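Putative NADH dehydrogenase/NAD(P)H nitroreductase (Bacteroides thetaiotaomicron VPI-5482, PDB 3KWK) binds flavin mononucleotide and probably works as an FMN-dependent oxidoreductase of the nitroreductase family. Local coordinates at residues K20-R23 against T24-N27; V59-R62 against A63-D66. One frame throughout, in Å; residues are numbered along the deposited sequence.

Contact 1: residues K20-R23 against T24-N27. With FMN (flavin mononucleotide), chain B.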
ATOM      1  N   LYS A  20       6.608   3.888 -11.262  1.00  8.26           N
ATOM      2  CA  LYS A  20       5.805   5.037 -11.693  1.00  7.37           C
ATOM      3  C   LYS A  20       4.548   4.584 -12.374  1.00  7.86           C
ATOM      4  O   LYS A  20       4.449   3.407 -12.763  1.00  8.91           O
ATOM      5  CB  LYS A  20       6.605   5.999 -12.589  1.00  7.58           C
ATOM      6  CG  LYS A  20       6.712   5.657 -14.085  1.00 10.91           C
ATOM      7  CD  LYS A  20       7.456   4.368 -14.335  1.00 13.00           C
ATOM      8  CE  LYS A  20       8.971   4.447 -14.174  1.00 12.54           C
ATOM      9  NZ  LYS A  20       9.675   3.098 -14.209  1.00 13.22           N
ATOM     10  N   SER A  21       3.593   5.504 -12.503  1.00  6.26           N
ATOM     11  CA  SER A  21       2.333   5.208 -13.177  1.00  7.42           C
ATOM     12  C   SER A  21       2.602   5.175 -14.687  1.00  8.11           C
ATOM     13  O   SER A  21       3.155   6.139 -15.264  1.00  9.93           O
ATOM     14  CB  SER A  21       1.285   6.246 -12.858  1.00  7.85           C
ATOM     15  OG  SER A  21       0.797   6.110 -11.501  1.00  9.31           O
ATOM     16  N   VAL A  22       2.256   4.071 -15.347  1.00  6.72           N
ATOM     17  CA  VAL A  22       2.419   3.973 -16.806  1.00  6.57           C
ATOM     18  C   VAL A  22       1.003   3.805 -17.407  1.00  7.79           C
ATOM     19  O   VAL A  22       0.238   2.906 -16.983  1.00  7.74           O
ATOM     20  CB  VAL A  22       3.276   2.760 -17.161  1.00  5.94           C
ATOM     21  CG1 VAL A  22       3.303   2.493 -18.655  1.00  6.74           C
ATOM     22  CG2 VAL A  22       4.741   2.877 -16.557  1.00  7.90           C
ATOM     23  N   ARG A  23       0.679   4.675 -18.365  1.00  8.95           N
ATOM     24  CA  ARG A  23      -0.636   4.789 -18.946  1.00  7.18           C
ATOM     25  C   ARG A  23      -0.727   4.554 -20.446  1.00  8.56           C
ATOM     26  O   ARG A  23      -1.786   4.762 -21.072  1.00  9.04           O
ATOM     27  CB  ARG A  23      -1.190   6.193 -18.663  1.00  8.38           C
ATOM     28  CG  ARG A  23      -1.200   6.547 -17.178  1.00  7.85           C
ATOM     29  CD  ARG A  23      -1.894   7.872 -16.917  1.00  7.78           C
ATOM     30  NE  ARG A  23      -2.085   8.100 -15.486  1.00  8.57           N
ATOM     31  CZ  ARG A  23      -1.164   8.606 -14.666  1.00 10.84           C
ATOM     32  NH1 ARG A  23       0.050   8.982 -15.058  1.00 10.45           N
ATOM     33  NH2 ARG A  23      -1.449   8.729 -13.398  1.00 12.06           N
ATOM     34  N   THR A  24       0.371   4.093 -21.026  1.00  7.15           N
ATOM     35  CA  THR A  24       0.402   3.659 -22.424  1.00  6.29           C
ATOM     36  C   THR A  24       1.251   2.405 -22.522  1.00  5.60           C
ATOM     37  O   THR A  24       2.255   2.253 -21.822  1.00  6.20           O
ATOM     38  CB  THR A  24       0.950   4.724 -23.362  1.00  7.89           C
ATOM     39  OG1 THR A  24       2.269   5.079 -22.950  1.00  9.17           O
ATOM     40  CG2 THR A  24       0.031   5.995 -23.455  1.00  7.83           C
ATOM     41  N   TYR A  25       0.817   1.474 -23.369  1.00  6.99           N
ATOM     42  CA  TYR A  25       1.366   0.129 -23.455  1.00  6.48           C
ATOM     43  C   TYR A  25       1.610  -0.287 -24.890  1.00  5.95           C
ATOM     44  O   TYR A  25       0.861   0.065 -25.810  1.00  7.11           O
ATOM     45  CB  TYR A  25       0.461  -0.914 -22.772  1.00  5.82           C
ATOM     46  CG  TYR A  25      -0.108  -0.398 -21.487  1.00  4.92           C
ATOM     47  CD1 TYR A  25       0.684  -0.266 -20.345  1.00  6.68           C
ATOM     48  CD2 TYR A  25      -1.455   0.005 -21.415  1.00  8.87           C
ATOM     49  CE1 TYR A  25       0.169   0.264 -19.168  1.00  7.87           C
ATOM     50  CE2 TYR A  25      -1.946   0.556 -20.276  1.00  7.61           C
ATOM     51  CZ  TYR A  25      -1.159   0.711 -19.152  1.00  6.77           C
ATOM     52  OH  TYR A  25      -1.725   1.290 -18.010  1.00  7.66           O
ATOM     53  N   LEU A  26       2.653  -1.089 -25.076  1.00  4.99           N
ATOM     54  CA  LEU A  26       2.862  -1.714 -26.356  1.00  6.19           C
ATOM     55  C   LEU A  26       1.750  -2.718 -26.611  1.00  6.82           C
ATOM     56  O   LEU A  26       1.139  -3.251 -25.675  1.00  8.83           O
ATOM     57  CB  LEU A  26       4.181  -2.467 -26.353  1.00  7.04           C
ATOM     58  CG  LEU A  26       5.452  -1.653 -26.154  1.00  7.93           C
ATOM     59  CD1 LEU A  26       6.702  -2.581 -26.067  1.00  7.31           C
ATOM     60  CD2 LEU A  26       5.615  -0.709 -27.321  1.00  8.17           C
ATOM     61  N   ASN A  27       1.509  -2.984 -27.889  1.00  8.82           N
ATOM     62  CA  ASN A  27       0.504  -3.937 -28.292  1.00  9.85           C
ATOM     63  C   ASN A  27       1.123  -5.330 -28.283  1.00 10.19           C
ATOM     64  O   ASN A  27       1.496  -5.873 -29.332  1.00 11.96           O
ATOM     65  CB  ASN A  27       0.004  -3.592 -29.692  1.00 10.35           C
ATOM     66  CG  ASN A  27      -1.095  -4.521 -30.158  1.00 14.24           C
ATOM     67  OD1 ASN A  27      -1.749  -5.176 -29.353  1.00 13.19           O
ATOM     68  ND2 ASN A  27      -1.288  -4.594 -31.483  1.00 16.11           N
TER
HETATM   69  N1  FMN B 300      -4.191   7.587 -12.315  1.00  9.68           N
HETATM   70  C2  FMN B 300      -5.068   7.579 -13.361  1.00 13.41           C
HETATM   71  O2  FMN B 300      -4.625   7.665 -14.520  1.00 12.28           O
HETATM   72  N3  FMN B 300      -6.432   7.490 -13.135  1.00 12.69           N
HETATM   73  C4  FMN B 300      -6.972   7.415 -11.869  1.00 13.10           C
HETATM   74  O4  FMN B 300      -8.228   7.323 -11.711  1.00 12.97           O
HETATM   75  C4A FMN B 300      -6.069   7.427 -10.802  1.00  9.61           C
HETATM   76  N5  FMN B 300      -6.534   7.378  -9.494  1.00 12.66           N
HETATM   77  C5A FMN B 300      -5.659   7.197  -8.459  1.00 11.92           C
HETATM   78  C6  FMN B 300      -6.169   6.987  -7.169  1.00 11.44           C
HETATM   79  C7  FMN B 300      -5.281   6.752  -6.130  1.00 10.00           C
HETATM   80  C7M FMN B 300      -5.780   6.505  -4.695  1.00 10.81           C
HETATM   81  C8  FMN B 300      -3.915   6.729  -6.336  1.00 11.84           C
HETATM   82  C8M FMN B 300      -3.007   6.462  -5.162  1.00 10.71           C
HETATM   83  C9  FMN B 300      -3.416   6.955  -7.606  1.00 10.15           C
HETATM   84  C9A FMN B 300      -4.285   7.187  -8.683  1.00 12.22           C
HETATM   85  N10 FMN B 300      -3.811   7.447  -9.972  1.00 12.50           N
HETATM   86  C10 FMN B 300      -4.688   7.497 -11.017  1.00 10.26           C
HETATM   87  C1' FMN B 300      -2.350   7.478 -10.227  1.00  9.32           C
HETATM   88  C2' FMN B 300      -1.749   8.806  -9.776  1.00  9.79           C
HETATM   89  O2' FMN B 300      -2.127   9.868 -10.658  1.00 10.56           O
HETATM   90  C3' FMN B 300      -0.217   8.708  -9.621  1.00 11.79           C
HETATM   91  O3' FMN B 300       0.118   7.788  -8.582  1.00 10.83           O
HETATM   92  C4' FMN B 300       0.433  10.077  -9.273  1.00 13.75           C
HETATM   93  O4' FMN B 300       0.288  10.961 -10.394  1.00 12.81           O
HETATM   94  C5' FMN B 300       1.907   9.957  -8.876  1.00 13.94           C
HETATM   95  O5' FMN B 300       2.573   9.406 -10.008  1.00 10.34           O
HETATM   96  P   FMN B 300       3.413   8.013  -9.896  1.00 10.88           P
HETATM   97  O1P FMN B 300       2.417   6.881  -9.583  1.00 10.18           O
HETATM   98  O2P FMN B 300       3.990   7.937 -11.326  1.00 11.37           O
HETATM   99  O3P FMN B 300       4.473   8.133  -8.820  1.00  9.98           O
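Val22 and Tyr25 meet where the chain runs past the flavin mononucleotide, and the residues just before and after Val22 hold the cofactor. Lys20 lays its CB and CA beside O2P of the FMN phosphate, while its amine turns to Glu18 and Glu113. Ser21 takes the phosphate with two groups: its backbone N points almost straight at O2P of FMN (2.7 Å, 174°), and its hydroxyl OG donates to O1P of FMN at 2.6 Å. With OG beside the backbone N (chi1 -73°), both donors face the same phosphate. Val22 offers its carbonyl to Tyr25, whose OH makes a weak bond to Val22 O at 2.7 Å; methyl CG1 of Val22 lies 3.9 Å from CE1 of the Tyr25 ring. Arg23, extended from CG to NE, reaches the other end of the cofactor. Its NE bonds O2 of the isoalloxazine at 2.8 Å, and NH2 bonds N1 of FMN at 3.2 Å, with N1 in the guanidinium plane. The carbonyl carbon of Arg23 sits over one face of the Tyr25 ring, displaced toward its rim. A phenylalanine in place of Tyr25 would probably leave Val22 O without this weak donor, though the ring could still pack on Val22 CG1. A positive guanidinium at N1 and O2 would be expected to stabilise negative charge on the reduced flavin.

Contact 2: residues V59-R62 against A63-D66; sequences VSDR and AKLD
Arg62 grips Asp66 one helical turn ahead in a salt bridge, two of its nitrogens converging on a single carboxylate oxygen. NH2 of Arg62 lies 2.9 Å from OD1 of Asp66, and NE of Arg62 reaches the same OD1 at 3.2 Å. Both come from one face of the carboxylate, well above its plane, though OD1 stays close to the guanidinium plane; the two flat groups are turned 35° apart. NE also makes a weak bond to OD2 of Asp66. The arginine leaves the backbone with CG opposite N (chi1 -177°), then folds at chi2 and chi3, which swings the guanidinium back across Leu65. Methyl CD1 of Leu65 lies over one guanidinium face, and Leu65 CB is 3.5 Å from Arg62 NH2. With its other methyl Leu65 meets Val59, the two side chains lying alongside but running in opposing senses, CG1 of Val59 3.6 Å from CD2 of Leu65.

The helix start sets these partners in place. Asp61 is the N-cap: its OD1 accepts from Lys64 N at 2.9 Å through the anti lone pair, occupying an amide of the first turn. Asp61 O takes Leu65 N at 2.9 Å, and Arg62 O takes Asp66 N at 3.0 Å, so the backbone of the first turn fixes the spacing of the Arg62 and Asp66 side chains.

Farther out, Arg62 NH1 donates to Ala81 O and Lys64 NZ to Tyr137 O, while Asn173 of the second subunit accepts from the backbone N of Ser60 and Asp61. The turn thus joins strand 54-59, outermost in this chain's sheet, to helix 62-71, with Val59 packed on Ile86 and Leu65 on Ala84, both on the adjacent antiparallel strand 83-90.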
ATOM      1  N   VAL A  59      -9.017  -9.242 -15.787  1.00  6.32           N
ATOM      2  CA  VAL A  59      -9.873  -9.002 -16.940  1.00  5.94           C
ATOM      3  C   VAL A  59      -9.003  -9.036 -18.210  1.00 10.29           C
ATOM      4  O   VAL A  59      -8.102  -8.201 -18.371  1.00  9.51           O
ATOM      5  CB  VAL A  59     -10.634  -7.667 -16.866  1.00  7.65           C
ATOM      6  CG1 VAL A  59     -11.494  -7.454 -18.127  1.00 10.13           C
ATOM      7  CG2 VAL A  59     -11.558  -7.611 -15.593  1.00  9.80           C
ATOM      8  N   SER A  60      -9.311  -9.972 -19.100  0.70  9.82           N
ATOM      9  CA  SER A  60      -8.622 -10.115 -20.383  0.70  9.76           C
ATOM     10  C   SER A  60      -9.578 -10.038 -21.565  0.70 10.50           C
ATOM     11  O   SER A  60      -9.143 -10.171 -22.730  0.70 11.23           O
ATOM     12  CB  SER A  60      -7.933 -11.470 -20.411  0.70 12.78           C
ATOM     13  OG  SER A  60      -8.896 -12.491 -20.206  0.70 13.10           O
ATOM     14  N   ASP A  61     -10.882  -9.922 -21.289  1.00 10.69           N
ATOM     15  CA  ASP A  61     -11.896  -9.793 -22.312  1.00 11.57           C
ATOM     16  C   ASP A  61     -11.895  -8.365 -22.903  1.00 12.58           C
ATOM     17  O   ASP A  61     -12.184  -7.381 -22.215  1.00 12.91           O
ATOM     18  CB  ASP A  61     -13.275 -10.124 -21.749  1.00 11.09           C
ATOM     19  CG  ASP A  61     -14.362 -10.064 -22.821  1.00 24.61           C
ATOM     20  OD1 ASP A  61     -14.840  -8.964 -23.171  1.00 22.77           O
ATOM     21  OD2 ASP A  61     -14.712 -11.134 -23.351  1.00 40.94           O
ATOM     22  N   ARG A  62     -11.560  -8.291 -24.194  1.00 11.86           N
ATOM     23  CA  ARG A  62     -11.441  -7.047 -24.944  1.00 13.33           C
ATOM     24  C   ARG A  62     -12.667  -6.207 -24.814  1.00 13.02           C
ATOM     25  O   ARG A  62     -12.598  -5.004 -24.587  1.00 12.68           O
ATOM     26  CB  ARG A  62     -11.208  -7.427 -26.424  1.00 14.68           C
ATOM     27  CG  ARG A  62     -10.990  -6.251 -27.365  1.00 18.30           C
ATOM     28  CD  ARG A  62      -9.624  -5.632 -27.155  1.00 17.29           C
ATOM     29  NE  ARG A  62      -9.618  -4.579 -26.150  1.00 14.49           N
ATOM     30  CZ  ARG A  62      -8.645  -4.365 -25.273  1.00 14.34           C
ATOM     31  NH1 ARG A  62      -7.594  -5.171 -25.207  1.00 13.52           N
ATOM     32  NH2 ARG A  62      -8.720  -3.347 -24.435  1.00 11.81           N
ATOM     33  N   ALA A  63     -13.836  -6.813 -24.985  1.00 15.53           N
ATOM     34  CA  ALA A  63     -15.077  -6.043 -24.873  1.00 16.88           C
ATOM     35  C   ALA A  63     -15.331  -5.454 -23.489  1.00 17.04           C
ATOM     36  O   ALA A  63     -15.832  -4.319 -23.400  1.00 15.71           O
ATOM     37  CB  ALA A  63     -16.311  -6.894 -25.343  1.00 19.00           C
ATOM     38  N   LYS A  64     -15.035  -6.206 -22.415  1.00 12.82           N
ATOM     39  CA  LYS A  64     -15.244  -5.682 -21.078  1.00 10.93           C
ATOM     40  C   LYS A  64     -14.272  -4.526 -20.816  1.00  9.78           C
ATOM     41  O   LYS A  64     -14.606  -3.525 -20.204  1.00 11.89           O
ATOM     42  CB  LYS A  64     -15.042  -6.718 -19.949  1.00 15.04           C
ATOM     43  CG  LYS A  64     -16.163  -7.642 -19.668  1.00 24.08           C
ATOM     44  CD  LYS A  64     -15.792  -8.563 -18.492  1.00 17.98           C
ATOM     45  CE  LYS A  64     -16.751  -9.691 -18.415  1.00 21.10           C
ATOM     46  NZ  LYS A  64     -18.074  -9.164 -18.643  1.00 22.11           N
ATOM     47  N   LEU A  65     -13.034  -4.738 -21.230  1.00 11.67           N
ATOM     48  CA  LEU A  65     -11.990  -3.728 -21.050  1.00  8.56           C
ATOM     49  C   LEU A  65     -12.392  -2.411 -21.731  1.00  9.67           C
ATOM     50  O   LEU A  65     -12.311  -1.332 -21.136  1.00 10.74           O
ATOM     51  CB  LEU A  65     -10.665  -4.231 -21.608  1.00  9.60           C
ATOM     52  CG  LEU A  65      -9.915  -5.301 -20.794  1.00 10.54           C
ATOM     53  CD1 LEU A  65      -8.749  -5.942 -21.600  1.00  9.99           C
ATOM     54  CD2 LEU A  65      -9.376  -4.795 -19.439  1.00  9.05           C
ATOM     55  N   ASP A  66     -12.862  -2.527 -22.965  1.00 11.34           N
ATOM     56  CA  ASP A  66     -13.258  -1.336 -23.751  1.00 12.78           C
ATOM     57  C   ASP A  66     -14.537  -0.666 -23.215  1.00 12.48           C
ATOM     58  O   ASP A  66     -14.677   0.573 -23.211  1.00 12.87           O
ATOM     59  CB  ASP A  66     -13.456  -1.759 -25.209  1.00 15.12           C
ATOM     60  CG  ASP A  66     -12.122  -2.112 -25.912  1.00 18.21           C
ATOM     61  OD1 ASP A  66     -11.035  -1.845 -25.359  1.00 19.61           O
ATOM     62  OD2 ASP A  66     -12.178  -2.697 -26.990  1.00 21.75           O
TER

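In the fold
Contact 1 comes first along the chain, in the loop between helices 11-18 and 32-43; contact 2 follows where strand 54-59 gives way to helix 62-71. Their centres are about 17 Å apart and their nearest atoms about 7 Å, so they do not touch. Both lean on the four-stranded antiparallel sheet. Contact 1 begins against strand 118-123, outermost within this chain, where Val22 bonds Ala119, then crosses toward Tyr154 and Arg82; contact 2 follows strand 54-59. The loop of contact 1 belongs to the FMN pocket, to which Ser47 of the second subunit adds a hydrogen bond to FMN. That subunit touches contact 2 directly, through Asn173, but meets contact 1 only by way of the shared FMN.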